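Local coordinates for fructokinase (Vibrio cholerae serotype O1, PDB 5EYN), which catalyses the phosphorylation of fructose with ATP, as a sugar kinase of the PfkB family in the ribokinase clan, at residues 77-80 with 81-85; 117-121 with 122-126; 153-156 with 157-161. All coordinates share one frame; numbering follows the deposited sequence.

How the contacts relate
Contacts 1 and 3 each lie along a crossover helix of the large sheet, contact 1 at the C-terminal end of helix 71-82 and contact 3 within helix 151-165. Contact 2 is a compact turn in the loop between strands 113-115 and 138-142, close to fructose-binding Asp-26. Contact 1 is partly buried, with polar side chains outside and Leu-80 and Val-85 inside; contacts 2 and 3 are mostly buried, the former rich in buried polar bonds, the latter a backbone spine dressed with small and apolar side chains. Contacts 2 and 3 touch directly through Leu-125 O and Ser-154 OG, whereas contact 1 stands apart from both.

Contact 1: residues 77-80 with 81-85; sequences QQTL and TDEQV
The amide of Gln-78 and the carboxylate of Asp-82 meet one helical turn apart, their planes turned 45° against each other. NE2 of Gln-78 donates to OD2 of Asp-82 at 2.7 Å, with the oxygen lying in the amide plane. On the receiving side the geometry differs, since the nitrogen arrives from above the carboxylate plane. A bend at chi2 of Gln-78 (61°) brings the amide round to Asp-82 after CG has started out anti to the backbone N. The second carboxylate oxygen, OD1 of Asp-82, takes a hydrogen from a water at 2.9 Å; that water also makes a weak bond to OG1 of Thr-79, whose stronger partner is Phe-75 O.

One residue earlier, the carbonyl oxygen of Gln-77 is gripped twice by Thr-81, by its N at 2.9 Å and by its OG1 at 3.0 Å, and the two donors come from opposite faces of the carbonyl plane. The helix then ends in a Schellman motif. Gln-84 turns to positive phi (66°), so that Val-85 N bonds back to Leu-80 O at 3.0 Å, while Gln-84 N reaches Thr-81 O at 3.0 Å. The same turn folds Val-85 against Leu-80, their CB atoms 4.1 Å apart, which gives the cap an apolar inner side.

That side faces the body of the protein. Helix 71-82 is the crossover between the parallel strands 61-68 and 86-93; Leu-80 packs on Phe-63 and Cys-87 of these strands and on Val-52 of helix 46-56. Val-85 rests on Ala-51 and Ala-55 of that same helix, to which Glu-83 is also tied by a salt bridge with Arg-56.

Contact 2: residues 117-121 with 122-126; sequences VKPSA and DQFLQ
Ser-120 and Asp-122 share the same first torsion, chi1 51° and 50°, which sets OG of the serine and CG of the aspartate each between its own backbone N and carbonyl carbon. The two groups thereby face each other over a single intervening residue, and OG of Ser-120 donates to OD2 of Asp-122 at 2.6 Å, on the syn side of the carboxylate and somewhat out of its plane. A water closes the pair, donating to Ser-120 OG at 2.8 Å and to Asp-122 OD1 at 2.9 Å. OD1 has a second donor, NE2 of Gln-123, at 3.0 Å on the anti side, in a nearly straight bond (170°). The carboxylate is thus held through both oxygens, which probably fixes its rotation. The amide of Gln-123 is itself pinned by Asn-148 and by the carbonyl of Ile-144.

Underneath runs a short 3-10 turn: Gln-123 N bonds to Ser-120 O at 2.9 Å, and Phe-124 N to Ala-121 O at 3.0 Å. Pro-119, which follows a cis peptide bond, lies at the rim of the Phe-124 ring, its CG 3.7 Å from CZ of Phe-124. The carbonyl oxygens of Ser-120 and Ala-121 also sit at the edge of this ring, near its plane.

Asp-122 touches Asp-26, a fructose-binding residue, which is consistent with a place in the second shell of the sugar site. Strand 99-103 borders the turn through Ser-99, which touches both Ser-120 and Asp-122. Phe-124 stacks with the ring of His-96 and touches Asp-93 of strand 86-93, while Leu-125 packs onto Ser-151 and Thr-155 at the start of helix 151-165.

Contact 3: residues 153-156 with 157-161; sequences SSTF and AAIAQ
Two successive turns of helix 151-165, the crossover of the beta-alpha-beta unit that joins the parallel strands 138-142 and 168-172, meet here from Ser-153 through Ala-160. Four regular i to i+4 hydrogen bonds, from Ala-157 N to Ser-153 O through Ala-160 N to Phe-156 O, run up the backbone; that from Ile-159 N to Thr-155 O measures 2.9 Å. Three of the residues in 157-161 are alanines, and CB of Ala-157 lies 3.5 Å from the carbonyl oxygen of Ser-154.

The hydroxyls of 153-155 find their partners outside the two segments: Ser-153 OG bonds to Gln-149 OE1, Ser-154 OG to Leu-125 O, and Thr-155 OG1 to Ser-151 O. Thr-155 and Ile-159 point to the sheet, touching Val-141 and Leu-139 of strand 138-142. Phe-156 covers the side toward helix 186-194, where Arg-192 makes a cation-pi contact with the ring.

Ile-159 is the side chain that reaches back to residues 153-156. With its CG1 beside the backbone N (chi1 -69°) and the chain extended at chi2 (167°), its CD1 comes to 4.4 Å from CD1 of Phe-156, and its CG1 lies 3.4 Å from Thr-155 O.

Contact 1: residues 77-80 with 81-85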
ATOM      1  N   GLN A  77     -14.953   0.802  -6.175  1.00 10.27           N
ATOM      2  CA  GLN A  77     -16.401   0.670  -6.337  1.00 12.79           C
ATOM      3  C   GLN A  77     -16.971   1.898  -7.032  1.00 12.69           C
ATOM      4  O   GLN A  77     -17.789   1.779  -7.954  1.00 12.87           O
ATOM      5  CB  GLN A  77     -17.083   0.492  -4.982  1.00 14.98           C
ATOM      6  CG  GLN A  77     -18.597   0.382  -5.053  1.00 20.54           C
ATOM      7  CD  GLN A  77     -19.241   0.361  -3.676  1.00 24.13           C
ATOM      8  OE1 GLN A  77     -18.866   1.129  -2.785  1.00 25.36           O
ATOM      9  NE2 GLN A  77     -20.209  -0.532  -3.490  1.00 25.79           N
ATOM     10  N   GLN A  78     -16.563   3.076  -6.576  1.00 12.97           N
ATOM     11  CA  GLN A  78     -17.057   4.326  -7.161  1.00 14.08           C
ATOM     12  C   GLN A  78     -16.681   4.415  -8.637  1.00 12.90           C
ATOM     13  O   GLN A  78     -17.471   4.858  -9.475  1.00 13.69           O
ATOM     14  CB  GLN A  78     -16.475   5.539  -6.420  1.00 15.90           C
ATOM     15  CG  GLN A  78     -17.067   6.871  -6.874  1.00 19.04           C
ATOM     16  CD  GLN A  78     -18.555   6.925  -6.627  1.00 22.81           C
ATOM     17  OE1 GLN A  78     -19.010   6.766  -5.494  1.00 24.88           O
ATOM     18  NE2 GLN A  78     -19.327   7.128  -7.685  1.00 23.88           N
ATOM     19  N   THR A  79     -15.459   4.009  -8.950  1.00 10.79           N
ATOM     20  CA  THR A  79     -14.974   4.064 -10.314  1.00 11.20           C
ATOM     21  C   THR A  79     -15.819   3.161 -11.214  1.00 10.87           C
ATOM     22  O   THR A  79     -16.283   3.578 -12.275  1.00 11.21           O
ATOM     23  CB  THR A  79     -13.486   3.654 -10.405  1.00 11.31           C
ATOM     24  OG1 THR A  79     -12.667   4.588  -9.684  1.00 12.20           O
ATOM     25  CG2 THR A  79     -13.014   3.582 -11.851  1.00 13.38           C
ATOM     26  N   LEU A  80     -16.024   1.913 -10.802  1.00 11.10           N
ATOM     27  CA  LEU A  80     -16.835   1.009 -11.608  1.00 11.73           C
ATOM     28  C   LEU A  80     -18.263   1.547 -11.770  1.00 12.52           C
ATOM     29  O   LEU A  80     -18.851   1.460 -12.853  1.00 12.71           O
ATOM     30  CB  LEU A  80     -16.851  -0.397 -11.012  1.00 12.06           C
ATOM     31  CG  LEU A  80     -15.490  -1.087 -11.031  1.00 12.87           C
ATOM     32  CD1 LEU A  80     -15.657  -2.476 -10.479  1.00 14.55           C
ATOM     33  CD2 LEU A  80     -14.862  -1.144 -12.402  1.00 13.33           C
ATOM     34  N   THR A  81     -18.815   2.100 -10.697  1.00 13.28           N
ATOM     35  CA  THR A  81     -20.146   2.705 -10.743  1.00 14.75           C
ATOM     36  C   THR A  81     -20.179   3.834 -11.763  1.00 14.70           C
ATOM     37  O   THR A  81     -21.057   3.879 -12.642  1.00 16.17           O
ATOM     38  CB  THR A  81     -20.536   3.269  -9.366  1.00 16.72           C
ATOM     39  OG1 THR A  81     -20.700   2.186  -8.438  1.00 17.87           O
ATOM     40  CG2 THR A  81     -21.829   4.061  -9.446  1.00 18.44           C
ATOM     41  N   ASP A  82     -19.222   4.750 -11.650  1.00 15.43           N
ATOM     42  CA  ASP A  82     -19.145   5.888 -12.555  1.00 16.01           C
ATOM     43  C   ASP A  82     -19.076   5.415 -13.997  1.00 15.61           C
ATOM     44  O   ASP A  82     -19.656   6.037 -14.883  1.00 15.73           O
ATOM     45  CB  ASP A  82     -17.898   6.732 -12.275  1.00 17.24           C
ATOM     46  CG  ASP A  82     -17.987   7.539 -10.994  1.00 20.44           C
ATOM     47  OD1 ASP A  82     -16.946   8.109 -10.609  1.00 22.15           O
ATOM     48  OD2 ASP A  82     -19.067   7.593 -10.373  1.00 21.13           O
ATOM     49  N   GLU A  83     -18.348   4.322 -14.222  1.00 14.60           N
ATOM     50  CA  GLU A  83     -18.076   3.819 -15.563  1.00 14.00           C
ATOM     51  C   GLU A  83     -19.177   2.908 -16.103  1.00 13.94           C
ATOM     52  O   GLU A  83     -19.047   2.385 -17.202  1.00 13.25           O
ATOM     53  CB  GLU A  83     -16.726   3.095 -15.597  1.00 12.49           C
ATOM     54  CG  GLU A  83     -15.536   3.990 -15.279  1.00 13.02           C
ATOM     55  CD  GLU A  83     -15.224   4.996 -16.372  1.00 13.85           C
ATOM     56  OE1 GLU A  83     -14.427   5.927 -16.103  1.00 15.68           O
ATOM     57  OE2 GLU A  83     -15.761   4.863 -17.496  1.00 13.71           O
ATOM     58  N   GLN A  84     -20.254   2.740 -15.339  1.00 13.99           N
ATOM     59  CA  GLN A  84     -21.417   1.967 -15.787  1.00 15.68           C
ATOM     60  C   GLN A  84     -21.077   0.487 -15.951  1.00 14.77           C
ATOM     61  O   GLN A  84     -21.643  -0.217 -16.798  1.00 15.96           O
ATOM     62  CB  GLN A  84     -21.992   2.550 -17.082  1.00 18.33           C
ATOM     63  CG  GLN A  84     -22.302   4.035 -16.985  1.00 22.09           C
ATOM     64  CD  GLN A  84     -22.667   4.624 -18.329  1.00 26.99           C
ATOM     65  OE1 GLN A  84     -22.005   5.540 -18.824  1.00 30.47           O
ATOM     66  NE2 GLN A  84     -23.701   4.081 -18.938  1.00 28.65           N
ATOM     67  N   VAL A  85     -20.154   0.021 -15.115  1.00 11.96           N
ATOM     68  CA  VAL A  85     -19.861  -1.388 -15.002  1.00 12.66           C
ATOM     69  C   VAL A  85     -20.744  -1.899 -13.878  1.00 12.75           C
ATOM     70  O   VAL A  85     -20.812  -1.287 -12.821  1.00 16.14           O
ATOM     71  CB  VAL A  85     -18.382  -1.604 -14.636  1.00 11.34           C
ATOM     72  CG1 VAL A  85     -18.089  -3.076 -14.342  1.00 11.20           C
ATOM     73  CG2 VAL A  85     -17.477  -1.099 -15.745  1.00 11.86           C
TER
HETATM   74  O   HOH W   1     -14.562   7.448  -9.157  1.00 52.43           O

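Contact 2: residues 117-121 with 122-126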
ATOM      1  N   VAL A 117       0.454  -4.793  -1.393  1.00  7.52           N
ATOM      2  CA  VAL A 117      -0.488  -5.543  -0.566  1.00  7.72           C
ATOM      3  C   VAL A 117      -0.548  -6.975  -1.073  1.00  8.08           C
ATOM      4  O   VAL A 117      -1.101  -7.255  -2.141  1.00  8.04           O
ATOM      5  CB  VAL A 117      -1.891  -4.898  -0.572  1.00  7.82           C
ATOM      6  CG1 VAL A 117      -2.829  -5.653   0.348  1.00  8.86           C
ATOM      7  CG2 VAL A 117      -1.819  -3.437  -0.159  1.00  9.16           C
ATOM      8  N   LYS A 118       0.012  -7.879  -0.275  1.00  7.77           N
ATOM      9  CA  LYS A 118       0.128  -9.285  -0.620  1.00  8.14           C
ATOM     10  C   LYS A 118      -0.096 -10.095   0.649  1.00  7.91           C
ATOM     11  O   LYS A 118       0.698 -10.018   1.560  1.00  9.74           O
ATOM     12  CB  LYS A 118       1.532  -9.578  -1.154  1.00  9.28           C
ATOM     13  CG  LYS A 118       1.846  -8.839  -2.455  1.00  9.65           C
ATOM     14  CD  LYS A 118       3.084  -9.381  -3.151  1.00 12.79           C
ATOM     15  CE  LYS A 118       4.298  -9.330  -2.264  1.00 15.11           C
ATOM     16  NZ  LYS A 118       5.513  -9.762  -3.005  1.00 14.43           N
ATOM     17  N   PRO A 119      -1.179 -10.875   0.717  1.00  7.95           N
ATOM     18  CA  PRO A 119      -2.265 -11.030  -0.255  1.00  8.62           C
ATOM     19  C   PRO A 119      -3.332  -9.942  -0.084  1.00  8.57           C
ATOM     20  O   PRO A 119      -3.797  -9.704   1.028  1.00  9.71           O
ATOM     21  CB  PRO A 119      -2.827 -12.414   0.099  1.00  9.04           C
ATOM     22  CG  PRO A 119      -2.608 -12.514   1.578  1.00  9.53           C
ATOM     23  CD  PRO A 119      -1.321 -11.810   1.854  1.00  8.96           C
ATOM     24  N   SER A 120      -3.740  -9.320  -1.181  1.00  7.53           N
ATOM     25  CA  SER A 120      -4.820  -8.351  -1.118  1.00  8.23           C
ATOM     26  C   SER A 120      -6.184  -9.051  -1.106  1.00  7.46           C
ATOM     27  O   SER A 120      -6.279 -10.277  -1.248  1.00  7.39           O
ATOM     28  CB  SER A 120      -4.713  -7.381  -2.294  1.00  8.33           C
ATOM     29  OG  SER A 120      -4.581  -8.093  -3.519  1.00  8.48           O
ATOM     30  N   ALA A 121      -7.231  -8.265  -0.923  1.00  6.89           N
ATOM     31  CA  ALA A 121      -8.564  -8.786  -0.703  1.00  7.74           C
ATOM     32  C   ALA A 121      -9.039  -9.742  -1.791  1.00  7.58           C
ATOM     33  O   ALA A 121      -9.741 -10.714  -1.512  1.00  7.83           O
ATOM     34  CB  ALA A 121      -9.545  -7.625  -0.584  1.00  9.10           C
ATOM     35  N   ASP A 122      -8.689  -9.438  -3.032  1.00  7.63           N
ATOM     36  CA  ASP A 122      -9.117 -10.239  -4.172  1.00  7.14           C
ATOM     37  C   ASP A 122      -8.613 -11.671  -4.094  1.00  7.53           C
ATOM     38  O   ASP A 122      -9.221 -12.561  -4.673  1.00  7.36           O
ATOM     39  CB  ASP A 122      -8.645  -9.574  -5.480  1.00  7.05           C
ATOM     40  CG  ASP A 122      -7.185  -9.219  -5.442  1.00  7.22           C
ATOM     41  OD1 ASP A 122      -6.369  -9.971  -6.006  1.00  7.51           O
ATOM     42  OD2 ASP A 122      -6.845  -8.189  -4.815  1.00  7.61           O
ATOM     43  N   GLN A 123      -7.516 -11.889  -3.378  1.00  7.00           N
ATOM     44  CA  GLN A 123      -6.968 -13.229  -3.214  1.00  7.14           C
ATOM     45  C   GLN A 123      -7.843 -14.131  -2.347  1.00  7.74           C
ATOM     46  O   GLN A 123      -7.629 -15.348  -2.281  1.00  7.66           O
ATOM     47  CB  GLN A 123      -5.544 -13.157  -2.645  1.00  7.13           C
ATOM     48  CG  GLN A 123      -4.572 -12.458  -3.574  1.00  6.76           C
ATOM     49  CD  GLN A 123      -4.419 -13.195  -4.878  1.00  7.43           C
ATOM     50  OE1 GLN A 123      -3.788 -14.235  -4.925  1.00  7.61           O
ATOM     51  NE2 GLN A 123      -5.001 -12.663  -5.952  1.00  6.88           N
ATOM     52  N   PHE A 124      -8.859 -13.537  -1.731  1.00  7.71           N
ATOM     53  CA  PHE A 124      -9.765 -14.258  -0.849  1.00  8.66           C
ATOM     54  C   PHE A 124     -11.153 -14.480  -1.442  1.00  8.77           C
ATOM     55  O   PHE A 124     -12.095 -14.806  -0.727  1.00 10.42           O
ATOM     56  CB  PHE A 124      -9.808 -13.555   0.506  1.00  8.71           C
ATOM     57  CG  PHE A 124      -8.484 -13.591   1.192  1.00  9.52           C
ATOM     58  CD1 PHE A 124      -7.550 -12.592   0.993  1.00  9.74           C
ATOM     59  CD2 PHE A 124      -8.137 -14.674   1.983  1.00 10.28           C
ATOM     60  CE1 PHE A 124      -6.321 -12.655   1.590  1.00 10.30           C
ATOM     61  CE2 PHE A 124      -6.912 -14.739   2.580  1.00 10.48           C
ATOM     62  CZ  PHE A 124      -6.000 -13.728   2.396  1.00 10.77           C
ATOM     63  N   LEU A 125     -11.252 -14.346  -2.758  1.00  9.02           N
ATOM     64  CA  LEU A 125     -12.457 -14.725  -3.486  1.00  8.79           C
ATOM     65  C   LEU A 125     -12.915 -16.123  -3.065  1.00  9.70           C
ATOM     66  O   LEU A 125     -12.137 -17.078  -3.108  1.00  9.83           O
ATOM     67  CB  LEU A 125     -12.200 -14.693  -4.992  1.00  8.59           C
ATOM     68  CG  LEU A 125     -13.426 -14.934  -5.863  1.00 10.25           C
ATOM     69  CD1 LEU A 125     -14.242 -13.667  -5.972  1.00 11.88           C
ATOM     70  CD2 LEU A 125     -13.025 -15.417  -7.241  1.00 10.20           C
ATOM     71  N   GLN A 126     -14.184 -16.235  -2.690  1.00 11.54           N
ATOM     72  CA  GLN A 126     -14.783 -17.502  -2.273  1.00 14.70           C
ATOM     73  C   GLN A 126     -15.735 -18.045  -3.334  1.00 13.02           C
ATOM     74  O   GLN A 126     -16.195 -17.318  -4.216  1.00 13.52           O
ATOM     75  CB  GLN A 126     -15.564 -17.319  -0.973  1.00 19.27           C
ATOM     76  CG  GLN A 126     -14.716 -16.834   0.185  1.00 23.61           C
ATOM     77  CD  GLN A 126     -15.516 -16.620   1.452  1.00 26.89           C
ATOM     78  OE1 GLN A 126     -16.718 -16.880   1.493  1.00 29.47           O
ATOM     79  NE2 GLN A 126     -14.854 -16.132   2.488  1.00 28.40           N
TER
HETATM   80  O   HOH W   2      -3.587  -9.154  -5.882  1.00  8.56           O

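Contact 3: residues 153-156 with 157-161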
ATOM      1  N   SER A 153      -8.588 -21.518  -6.531  1.00  7.54           N
ATOM      2  CA  SER A 153      -9.608 -22.544  -6.677  1.00  8.52           C
ATOM      3  C   SER A 153     -10.982 -21.947  -6.972  1.00  8.08           C
ATOM      4  O   SER A 153     -11.751 -22.526  -7.739  1.00  8.46           O
ATOM      5  CB  SER A 153      -9.647 -23.479  -5.463  1.00  9.44           C
ATOM      6  OG  SER A 153      -9.869 -22.806  -4.243  1.00 11.30           O
ATOM      7  N   SER A 154     -11.304 -20.795  -6.393  1.00  7.74           N
ATOM      8  CA  SER A 154     -12.598 -20.175  -6.677  1.00  7.73           C
ATOM      9  C   SER A 154     -12.712 -19.767  -8.144  1.00  7.78           C
ATOM     10  O   SER A 154     -13.757 -19.916  -8.760  1.00  8.10           O
ATOM     11  CB  SER A 154     -12.835 -18.948  -5.794  1.00  8.29           C
ATOM     12  OG  SER A 154     -12.911 -19.311  -4.433  1.00  9.07           O
ATOM     13  N   THR A 155     -11.622 -19.274  -8.696  1.00  7.44           N
ATOM     14  CA  THR A 155     -11.619 -18.791 -10.053  1.00  7.37           C
ATOM     15  C   THR A 155     -11.671 -19.963 -11.017  1.00  7.91           C
ATOM     16  O   THR A 155     -12.375 -19.933 -12.010  1.00  7.57           O
ATOM     17  CB  THR A 155     -10.382 -17.900 -10.293  1.00  7.71           C
ATOM     18  OG1 THR A 155     -10.454 -16.752  -9.439  1.00  7.68           O
ATOM     19  CG2 THR A 155     -10.339 -17.457 -11.712  1.00  7.77           C
ATOM     20  N   PHE A 156     -10.933 -21.026 -10.727  1.00  7.42           N
ATOM     21  CA  PHE A 156     -11.076 -22.224 -11.554  1.00  8.12           C
ATOM     22  C   PHE A 156     -12.512 -22.776 -11.516  1.00  8.22           C
ATOM     23  O   PHE A 156     -13.013 -23.266 -12.528  1.00  9.33           O
ATOM     24  CB  PHE A 156     -10.075 -23.313 -11.168  1.00  8.67           C
ATOM     25  CG  PHE A 156      -8.716 -23.116 -11.770  1.00  8.12           C
ATOM     26  CD1 PHE A 156      -8.538 -23.180 -13.135  1.00  9.74           C
ATOM     27  CD2 PHE A 156      -7.606 -22.926 -10.968  1.00  9.14           C
ATOM     28  CE1 PHE A 156      -7.284 -23.018 -13.685  1.00  9.94           C
ATOM     29  CE2 PHE A 156      -6.359 -22.763 -11.521  1.00  9.16           C
ATOM     30  CZ  PHE A 156      -6.194 -22.812 -12.877  1.00  9.96           C
ATOM     31  N   ALA A 157     -13.176 -22.689 -10.369  1.00  8.34           N
ATOM     32  CA  ALA A 157     -14.567 -23.129 -10.285  1.00  9.26           C
ATOM     33  C   ALA A 157     -15.445 -22.228 -11.137  1.00  8.69           C
ATOM     34  O   ALA A 157     -16.327 -22.708 -11.833  1.00  9.19           O
ATOM     35  CB  ALA A 157     -15.049 -23.148  -8.841  1.00  9.22           C
ATOM     36  N   ALA A 158     -15.201 -20.921 -11.093  1.00  8.75           N
ATOM     37  CA  ALA A 158     -15.974 -19.993 -11.909  1.00  8.49           C
ATOM     38  C   ALA A 158     -15.807 -20.324 -13.385  1.00  8.83           C
ATOM     39  O   ALA A 158     -16.772 -20.342 -14.131  1.00  8.75           O
ATOM     40  CB  ALA A 158     -15.563 -18.565 -11.639  1.00  8.54           C
ATOM     41  N   ILE A 159     -14.582 -20.600 -13.804  1.00  8.57           N
ATOM     42  CA  ILE A 159     -14.325 -20.991 -15.181  1.00  8.97           C
ATOM     43  C   ILE A 159     -15.100 -22.265 -15.541  1.00  9.71           C
ATOM     44  O   ILE A 159     -15.761 -22.310 -16.580  1.00  9.61           O
ATOM     45  CB  ILE A 159     -12.824 -21.186 -15.419  1.00  8.83           C
ATOM     46  CG1 ILE A 159     -12.096 -19.831 -15.347  1.00  8.01           C
ATOM     47  CG2 ILE A 159     -12.574 -21.835 -16.741  1.00  9.57           C
ATOM     48  CD1 ILE A 159     -10.599 -19.975 -15.263  1.00  9.91           C
ATOM     49  N   ALA A 160     -15.034 -23.280 -14.683  1.00  9.33           N
ATOM     50  CA  ALA A 160     -15.750 -24.528 -14.937  1.00 10.08           C
ATOM     51  C   ALA A 160     -17.253 -24.278 -15.047  1.00  9.99           C
ATOM     52  O   ALA A 160     -17.932 -24.891 -15.875  1.00 11.02           O
ATOM     53  CB  ALA A 160     -15.452 -25.562 -13.853  1.00 11.34           C
ATOM     54  N   GLN A 161     -17.776 -23.363 -14.231  1.00 10.08           N
ATOM     55  CA  GLN A 161     -19.216 -23.074 -14.241  1.00 11.01           C
ATOM     56  C   GLN A 161     -19.623 -22.323 -15.502  1.00 10.28           C
ATOM     57  O   GLN A 161     -20.684 -22.580 -16.082  1.00 11.10           O
ATOM     58  CB  GLN A 161     -19.622 -22.303 -12.984  1.00 11.54           C
ATOM     59  CG  GLN A 161     -19.541 -23.126 -11.715  1.00 12.01           C
ATOM     60  CD  GLN A 161     -19.631 -22.281 -10.465  1.00 13.36           C
ATOM     61  OE1 GLN A 161     -20.208 -21.200 -10.466  1.00 14.19           O
ATOM     62  NE2 GLN A 161     -19.045 -22.766  -9.393  1.00 14.16           N
TER